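Lactate racemase apoprotein (Thermoanaerobacterium thermosaccharolyticum, PDB 2YJG) interconverts the D- and L-isomers of lactate, relying in its mature form on a nickel pincer cofactor derived from nicotinic acid mononucleotide. Local coordinates at residues A118-E122 / D123-N127; S79-T82 / L83-L87; D41-K44 / R45-N49. One frame throughout, in Å; residues are numbered along the deposited sequence.

Contact 1: A118-E122 / D123-N127; sequences AKFGE and DLVEN. With MG (magnesium ion), chain C; SO4 (sulfate ion), chain D.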
loop_
_atom_site.group_PDB
_atom_site.type_symbol
_atom_site.label_atom_id
_atom_site.label_comp_id
_atom_site.label_asym_id
_atom_site.label_seq_id
_atom_site.Cartn_x
_atom_site.Cartn_y
_atom_site.Cartn_z
ATOM N N ALA A 118 6.211 -4.303 -1.793
ATOM C CA ALA A 118 7.392 -5.192 -1.815
ATOM C C ALA A 118 8.660 -4.501 -1.335
ATOM O O ALA A 118 9.417 -5.056 -0.517
ATOM C CB ALA A 118 7.596 -5.832 -3.207
ATOM N N LYS A 119 8.843 -3.257 -1.774
ATOM C CA LYS A 119 10.034 -2.460 -1.434
ATOM C C LYS A 119 10.076 -1.937 -0.011
ATOM O O LYS A 119 11.093 -2.079 0.664
ATOM C CB LYS A 119 10.149 -1.256 -2.371
ATOM C CG LYS A 119 11.489 -0.588 -2.327
ATOM C CD LYS A 119 12.384 -1.392 -3.287
ATOM C CE LYS A 119 13.710 -0.787 -3.384
ATOM N NZ LYS A 119 14.749 -1.784 -3.054
ATOM N N PHE A 120 8.978 -1.310 0.423
ATOM C CA PHE A 120 8.915 -0.576 1.672
ATOM C C PHE A 120 8.162 -1.270 2.808
ATOM O O PHE A 120 8.402 -0.971 3.954
ATOM C CB PHE A 120 8.285 0.811 1.400
ATOM C CG PHE A 120 8.987 1.577 0.344
ATOM C CD1 PHE A 120 10.241 2.130 0.587
ATOM C CD2 PHE A 120 8.428 1.760 -0.910
ATOM C CE1 PHE A 120 10.899 2.841 -0.396
ATOM C CE2 PHE A 120 9.116 2.444 -1.906
ATOM C CZ PHE A 120 10.352 3.003 -1.627
ATOM N N GLY A 121 7.313 -2.253 2.494
ATOM C CA GLY A 121 6.517 -2.910 3.516
ATOM C C GLY A 121 5.190 -2.173 3.678
ATOM O O GLY A 121 5.096 -0.961 3.484
ATOM N N GLU A 122 4.168 -2.934 4.046
ATOM C CA GLU A 122 2.808 -2.476 4.121
ATOM C C GLU A 122 2.592 -1.322 5.121
ATOM O O GLU A 122 1.946 -0.333 4.799
ATOM C CB GLU A 122 2.009 -3.708 4.515
ATOM C CG GLU A 122 0.589 -3.578 4.688
ATOM C CD GLU A 122 -0.107 -4.904 4.390
ATOM O OE1 GLU A 122 0.419 -5.680 3.569
ATOM O OE2 GLU A 122 -1.186 -5.126 4.943
ATOM N N ASP A 123 3.164 -1.445 6.304
ATOM C CA ASP A 123 2.932 -0.455 7.348
ATOM C C ASP A 123 3.542 0.873 6.933
ATOM O O ASP A 123 2.902 1.922 7.040
ATOM C CB ASP A 123 3.541 -0.912 8.689
ATOM C CG ASP A 123 2.823 -2.108 9.317
ATOM O OD1 ASP A 123 1.733 -2.520 8.890
ATOM O OD2 ASP A 123 3.369 -2.610 10.308
ATOM N N LEU A 124 4.781 0.849 6.414
ATOM C CA LEU A 124 5.428 2.084 6.026
ATOM C C LEU A 124 4.665 2.802 4.873
ATOM O O LEU A 124 4.458 4.032 4.912
ATOM C CB LEU A 124 6.893 1.762 5.664
ATOM C CG LEU A 124 8.014 2.770 5.679
ATOM C CD1 LEU A 124 7.996 3.567 6.977
ATOM C CD2 LEU A 124 9.371 1.977 5.479
ATOM N N VAL A 125 4.174 2.035 3.891
ATOM C CA VAL A 125 3.428 2.605 2.779
ATOM C C VAL A 125 2.133 3.257 3.298
ATOM O O VAL A 125 1.833 4.373 2.969
ATOM C CB VAL A 125 3.155 1.563 1.654
ATOM C CG1 VAL A 125 2.156 2.061 0.648
ATOM C CG2 VAL A 125 4.481 1.143 0.946
ATOM N N GLU A 126 1.419 2.560 4.154
ATOM C CA GLU A 126 0.239 3.112 4.784
ATOM C C GLU A 126 0.550 4.330 5.659
ATOM O O GLU A 126 -0.045 5.412 5.467
ATOM C CB GLU A 126 -0.438 2.020 5.627
ATOM C CG GLU A 126 -0.971 0.822 4.774
ATOM C CD GLU A 126 -1.456 -0.357 5.586
ATOM O OE1 GLU A 126 -1.370 -0.334 6.846
ATOM O OE2 GLU A 126 -1.986 -1.331 4.964
ATOM N N ASN A 127 1.412 4.130 6.647
ATOM C CA ASN A 127 1.579 5.020 7.774
ATOM C C ASN A 127 2.254 6.368 7.396
ATOM O O ASN A 127 2.083 7.395 8.085
ATOM C CB ASN A 127 2.439 4.417 8.880
ATOM C CG ASN A 127 1.815 3.235 9.649
ATOM O OD1 ASN A 127 0.623 2.842 9.534
ATOM N ND2 ASN A 127 2.667 2.618 10.403
HETATM MG MG MG C . 0.449 6.372 3.163
HETATM S S SO4 D . 5.229 -6.586 4.431
HETATM O O1 SO4 D . 5.954 -6.035 5.550
HETATM O O2 SO4 D . 4.591 -7.854 4.689
HETATM O O3 SO4 D . 4.214 -5.680 3.933
HETATM O O4 SO4 D . 6.114 -6.758 3.305
HETATM O O HOH W 1 6.722 -1.272 6.458
HETATM O O HOH W 2 -2.495 -3.328 6.531
#
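The junction of helix 113-120 with helix 122-127, where F120 and G121 face L124 and V125, shows how one glycine can end a helix and cap the next, beside a magnesium site at the dimer interface. G121 leaves the first helix with a positive phi of 90° and stands at the N-cap of the second. Its carbonyl O, approached in the carbonyl plane, accepts V125 N at 3.2 Å, while E122 O takes E126 N at 3.0 Å. V125 CG2, anti to the carbonyl carbon and beside its backbone N, lies 3.8 Å from F120 CB. A water joins F120 O to L124 N across the break. E122 and E126 lie side by side, pointing the same way, carboxylate planes turned by 54° and OE2 atoms 3.9 Å apart, a second water between them. E126 OE2 also packs 3.4 Å from E122 CG. Any repulsion is probably eased, since E122 OE1 forms a salt bridge to K117 and E122 OE2 is hydrogen-bonded to L113 N of the second subunit. Were E126 an alanine, the water would probably lose one acceptor and E122 CG the carboxylate oxygen packed beside it. Magnesium is held by backbone oxygens, V125 O at 2.4 Å and E126 O at 2.5 Å, with E128 O and oxygens of the second subunit. E122 N gives its hydrogen to sulfate O3 at 2.7 Å.

Contact 2: S79-T82 / L83-L87; sequences SRIT and LPLLL. With SO4 (sulfate ion), chain D.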
loop_
_atom_site.group_PDB
_atom_site.type_symbol
_atom_site.label_atom_id
_atom_site.label_comp_id
_atom_site.label_asym_id
_atom_site.label_seq_id
_atom_site.Cartn_x
_atom_site.Cartn_y
_atom_site.Cartn_z
ATOM N N SER A 79 15.303 0.102 1.640
ATOM C CA SER A 79 14.586 1.159 2.336
ATOM C C SER A 79 13.797 0.741 3.567
ATOM O O SER A 79 13.452 1.594 4.381
ATOM C CB SER A 79 13.700 1.936 1.356
ATOM O OG SER A 79 14.455 2.480 0.288
ATOM N N ARG A 80 13.449 -0.547 3.696
ATOM C CA ARG A 80 12.833 -1.014 4.935
ATOM C C ARG A 80 13.741 -0.731 6.134
ATOM O O ARG A 80 13.293 -0.622 7.243
ATOM C CB ARG A 80 12.510 -2.527 4.858
ATOM C CG ARG A 80 11.426 -2.906 3.904
ATOM C CD ARG A 80 11.556 -4.409 3.482
ATOM N NE ARG A 80 10.469 -4.871 2.590
ATOM C CZ ARG A 80 9.234 -5.233 2.978
ATOM N NH1 ARG A 80 8.863 -5.172 4.248
ATOM N NH2 ARG A 80 8.335 -5.644 2.074
ATOM N N ILE A 81 15.049 -0.669 5.908
ATOM C CA ILE A 81 15.982 -0.412 6.975
ATOM C C ILE A 81 16.244 1.091 7.093
ATOM O O ILE A 81 16.163 1.681 8.181
ATOM C CB ILE A 81 17.285 -1.148 6.756
ATOM C CG1 ILE A 81 17.070 -2.684 6.882
ATOM C CG2 ILE A 81 18.302 -0.606 7.767
ATOM C CD1 ILE A 81 18.228 -3.540 6.350
ATOM N N THR A 82 16.494 1.727 5.962
ATOM C CA THR A 82 16.992 3.099 5.960
ATOM C C THR A 82 15.920 4.152 6.221
ATOM O O THR A 82 16.161 5.077 6.977
ATOM C CB THR A 82 17.680 3.426 4.624
ATOM O OG1 THR A 82 16.777 3.142 3.560
ATOM C CG2 THR A 82 18.991 2.620 4.459
ATOM N N LEU A 83 14.734 4.000 5.630
ATOM C CA LEU A 83 13.675 5.009 5.834
ATOM C C LEU A 83 13.221 5.198 7.295
ATOM O O LEU A 83 13.109 6.350 7.718
ATOM C CB LEU A 83 12.510 4.748 4.908
ATOM C CG LEU A 83 12.800 5.163 3.465
ATOM C CD1 LEU A 83 11.640 4.726 2.556
ATOM C CD2 LEU A 83 13.082 6.757 3.359
ATOM N N PRO A 84 12.983 4.092 8.063
ATOM C CA PRO A 84 12.613 4.340 9.459
ATOM C C PRO A 84 13.680 5.084 10.250
ATOM O O PRO A 84 13.364 5.834 11.202
ATOM C CB PRO A 84 12.436 2.946 10.026
ATOM C CG PRO A 84 11.959 2.135 8.916
ATOM C CD PRO A 84 12.752 2.670 7.708
ATOM N N LEU A 85 14.937 4.836 9.927
ATOM C CA LEU A 85 16.028 5.479 10.677
ATOM C C LEU A 85 16.155 6.922 10.264
ATOM O O LEU A 85 16.397 7.793 11.092
ATOM C CB LEU A 85 17.338 4.726 10.464
ATOM C CG LEU A 85 17.408 3.324 11.057
ATOM C CD1 LEU A 85 18.633 2.605 10.519
ATOM C CD2 LEU A 85 17.386 3.415 12.551
ATOM N N LEU A 86 15.897 7.215 8.985
ATOM C CA LEU A 86 15.843 8.635 8.588
ATOM C C LEU A 86 14.655 9.398 9.202
ATOM O O LEU A 86 14.791 10.552 9.669
ATOM C CB LEU A 86 15.746 8.731 7.061
ATOM C CG LEU A 86 17.018 8.566 6.232
ATOM C CD1 LEU A 86 16.608 8.319 4.763
ATOM C CD2 LEU A 86 17.913 9.817 6.313
ATOM N N LEU A 87 13.492 8.751 9.191
ATOM C CA LEU A 87 12.272 9.344 9.773
ATOM C C LEU A 87 12.413 9.553 11.276
ATOM O O LEU A 87 11.965 10.553 11.813
ATOM C CB LEU A 87 11.085 8.431 9.484
ATOM C CG LEU A 87 10.687 8.312 8.015
ATOM C CD1 LEU A 87 9.833 7.048 7.742
ATOM C CD2 LEU A 87 9.984 9.561 7.557
HETATM S S SO4 D . 5.229 -6.586 4.431
HETATM O O1 SO4 D . 5.954 -6.035 5.550
HETATM O O2 SO4 D . 4.591 -7.854 4.689
HETATM O O3 SO4 D . 4.214 -5.680 3.933
HETATM O O4 SO4 D . 6.114 -6.758 3.305
#
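With chi1 at -76°, L83 swings CG away from its own carbonyl carbon and lays CD1 against S79 CB, 3.7 Å off, one turn back along helix 79-91. T82 makes a different choice: its chi1 of 54° tucks OG1 between backbone N and carbonyl carbon, where the hydroxyl is hydrogen-bonded to E168 OE1 while S79 OG is bonded to OE2, so two hydroxyls of one helical turn hold both oxygens of a single acid. The backbone beneath illustrates how a helix absorbs a proline. L83 N reaches S79 O at 3.0 Å, but P84 has no N-H to give, and its CD sits 3.4 Å from R80 O instead, which kinks the helix. The regular pattern resumes at T82 O, which accepts L86 N at 2.9 Å nearly along the C=O axis and L85 N more weakly. I81 and L85 touch more loosely, CG2 to CD1. R80 leaves the turn as an extended chain and meets a sulfate, probably from the crystallisation liquor, with the guanidinium edge: NH2, also hydrogen-bonded to A118 O of helix 113-120, is 2.8 Å from O4, whereas the NH1 bonds to O1 and O4 are weak. As the crossover of a beta-alpha-beta unit with strands 66-71 and 99-104, this helix packs L83 and S79 on F120 of helix 113-120, faces helix 39-48 with L85 and L86, and rests T82 and L86 on L237 of strand 233-241.

Contact 3: D41-K44 / R45-N49; sequences DIVK and RALEN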
loop_
_atom_site.group_PDB
_atom_site.type_symbol
_atom_site.label_atom_id
_atom_site.label_comp_id
_atom_site.label_asym_id
_atom_site.label_seq_id
_atom_site.Cartn_x
_atom_site.Cartn_y
_atom_site.Cartn_z
ATOM N N ASP A 41 22.968 -0.478 12.675
ATOM C CA ASP A 41 24.026 0.245 13.312
ATOM C C ASP A 41 24.952 0.916 12.331
ATOM O O ASP A 41 25.534 1.938 12.634
ATOM C CB ASP A 41 24.819 -0.673 14.273
ATOM C CG ASP A 41 24.053 -0.924 15.589
ATOM O OD1 ASP A 41 23.122 -0.188 15.879
ATOM O OD2 ASP A 41 24.338 -1.902 16.288
ATOM N N ILE A 42 25.129 0.346 11.149
ATOM C CA ILE A 42 26.000 1.014 10.160
ATOM C C ILE A 42 25.331 2.305 9.744
ATOM O O ILE A 42 25.968 3.345 9.665
ATOM C CB ILE A 42 26.246 0.104 8.949
ATOM C CG1 ILE A 42 27.186 -1.022 9.335
ATOM C CG2 ILE A 42 26.812 0.897 7.817
ATOM C CD1 ILE A 42 27.347 -2.001 8.273
ATOM N N VAL A 43 24.022 2.228 9.481
ATOM C CA VAL A 43 23.231 3.385 9.114
ATOM C C VAL A 43 23.234 4.464 10.212
ATOM O O VAL A 43 23.557 5.601 9.940
ATOM C CB VAL A 43 21.782 3.014 8.685
ATOM C CG1 VAL A 43 20.997 4.272 8.351
ATOM C CG2 VAL A 43 21.830 2.062 7.504
ATOM N N LYS A 44 22.941 4.100 11.461
ATOM C CA LYS A 44 22.956 5.081 12.553
ATOM C C LYS A 44 24.322 5.756 12.721
ATOM O O LYS A 44 24.406 6.963 12.944
ATOM C CB LYS A 44 22.561 4.433 13.875
ATOM C CG LYS A 44 21.101 4.078 14.057
ATOM C CD LYS A 44 20.329 5.273 14.629
ATOM C CE LYS A 44 20.842 5.768 16.009
ATOM N NZ LYS A 44 20.997 7.321 16.222
ATOM N N ARG A 45 25.395 4.986 12.612
ATOM C CA ARG A 45 26.740 5.560 12.674
ATOM C C ARG A 45 26.896 6.681 11.658
ATOM O O ARG A 45 27.393 7.756 11.989
ATOM C CB ARG A 45 27.827 4.473 12.448
ATOM C CG ARG A 45 29.285 4.949 12.539
ATOM C CD ARG A 45 30.313 3.849 12.191
ATOM N NE ARG A 45 30.188 3.398 10.805
ATOM C CZ ARG A 45 30.970 2.504 10.191
ATOM N NH1 ARG A 45 32.008 1.947 10.816
ATOM N NH2 ARG A 45 30.714 2.182 8.917
ATOM N N ALA A 46 26.479 6.426 10.419
ATOM C CA ALA A 46 26.513 7.460 9.377
ATOM C C ALA A 46 25.734 8.674 9.790
ATOM O O ALA A 46 26.203 9.791 9.671
ATOM C CB ALA A 46 25.926 6.927 8.052
ATOM N N LEU A 47 24.480 8.458 10.181
ATOM C CA LEU A 47 23.611 9.554 10.574
ATOM C C LEU A 47 24.201 10.320 11.780
ATOM O O LEU A 47 24.114 11.553 11.842
ATOM C CB LEU A 47 22.205 9.051 10.898
ATOM C CG LEU A 47 21.409 8.503 9.683
ATOM C CD1 LEU A 47 20.106 7.825 10.208
ATOM C CD2 LEU A 47 21.137 9.572 8.615
ATOM N N GLU A 48 24.815 9.588 12.706
ATOM C CA GLU A 48 25.376 10.236 13.895
ATOM C C GLU A 48 26.715 10.990 13.604
ATOM O O GLU A 48 27.197 11.767 14.433
ATOM C CB GLU A 48 25.558 9.202 14.990
ATOM C CG GLU A 48 24.254 8.610 15.676
ATOM C CD GLU A 48 24.518 7.313 16.454
ATOM O OE1 GLU A 48 25.683 7.003 16.813
ATOM O OE2 GLU A 48 23.567 6.572 16.730
ATOM N N ASN A 49 27.280 10.815 12.395
ATOM C CA ASN A 49 28.602 11.321 12.029
ATOM C C ASN A 49 28.512 11.883 10.607
ATOM O O ASN A 49 29.173 11.347 9.649
ATOM C CB ASN A 49 29.624 10.187 12.131
ATOM C CG ASN A 49 29.812 9.702 13.587
ATOM O OD1 ASN A 49 30.539 10.332 14.357
ATOM N ND2 ASN A 49 29.170 8.577 13.952
HETATM O O HOH W 3 28.656 3.963 8.756
#
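K44 and E48 meet one helical turn apart in a salt bridge, NZ to OE2 at 2.7 Å, although the hydrogen bond within it is weak. Bends at chi2 (-88°) and chi3 (-60°) turn the lysine chain along the helix surface to the E48 carboxylate, while the E48 chain runs extended to meet it at a slant. K44 CE comes tightly to E48 OE2, at 2.9 Å, so the fine geometry of the weak bond is doubtful. Beneath the pair, K44 O accepts E48 N at 2.7 Å. Around the helix, V43 and L47 run alongside each other, CG1 and CD1 4.1 Å apart, above the bond from L47 N to V43 O. These i to i+4 contacts follow the alpha-helical repeat of helix 39-48, which is amphipathic: its apolar side packs on strands 233-241 and 247-253, V43 and A46 both reaching L237. On another flank, a water lying in the guanidinium plane of R45 accepts from NE at 2.6 Å and donates to I42 O, which also receives A46 N. Near the end of the segment, N49 ND2 gives a straight bond to R45 O at 2.8 Å, with R45 O close to the amide plane, while N49 N bonds to A46 O. Farther out, V43 and K44 meet L85 of helix 79-91.

In the fold
Along the chain contact 3 comes first, then contact 2, then contact 1, all within the lactate racemase N-terminal domain. Contact 2 is the middle member: its centre lies about 12 Å from that of contact 3 and about 11 Å from that of contact 1, whereas the centres of contacts 1 and 3 are about 23 Å apart and the two do not touch. Helix 79-91 thus joins helix 39-48, through L85 CD1 against V43 CG1 (3.6 Å), to the 113-127 region, where R80 CG packs 3.4 Å from K119 O and a sulfate bridges the two. The row runs from helix 39-48, away from the magnesium and cofactor sites, to the magnesium shared by both subunits, so one layer of helices beside the mixed sheet extends to the dimer interface.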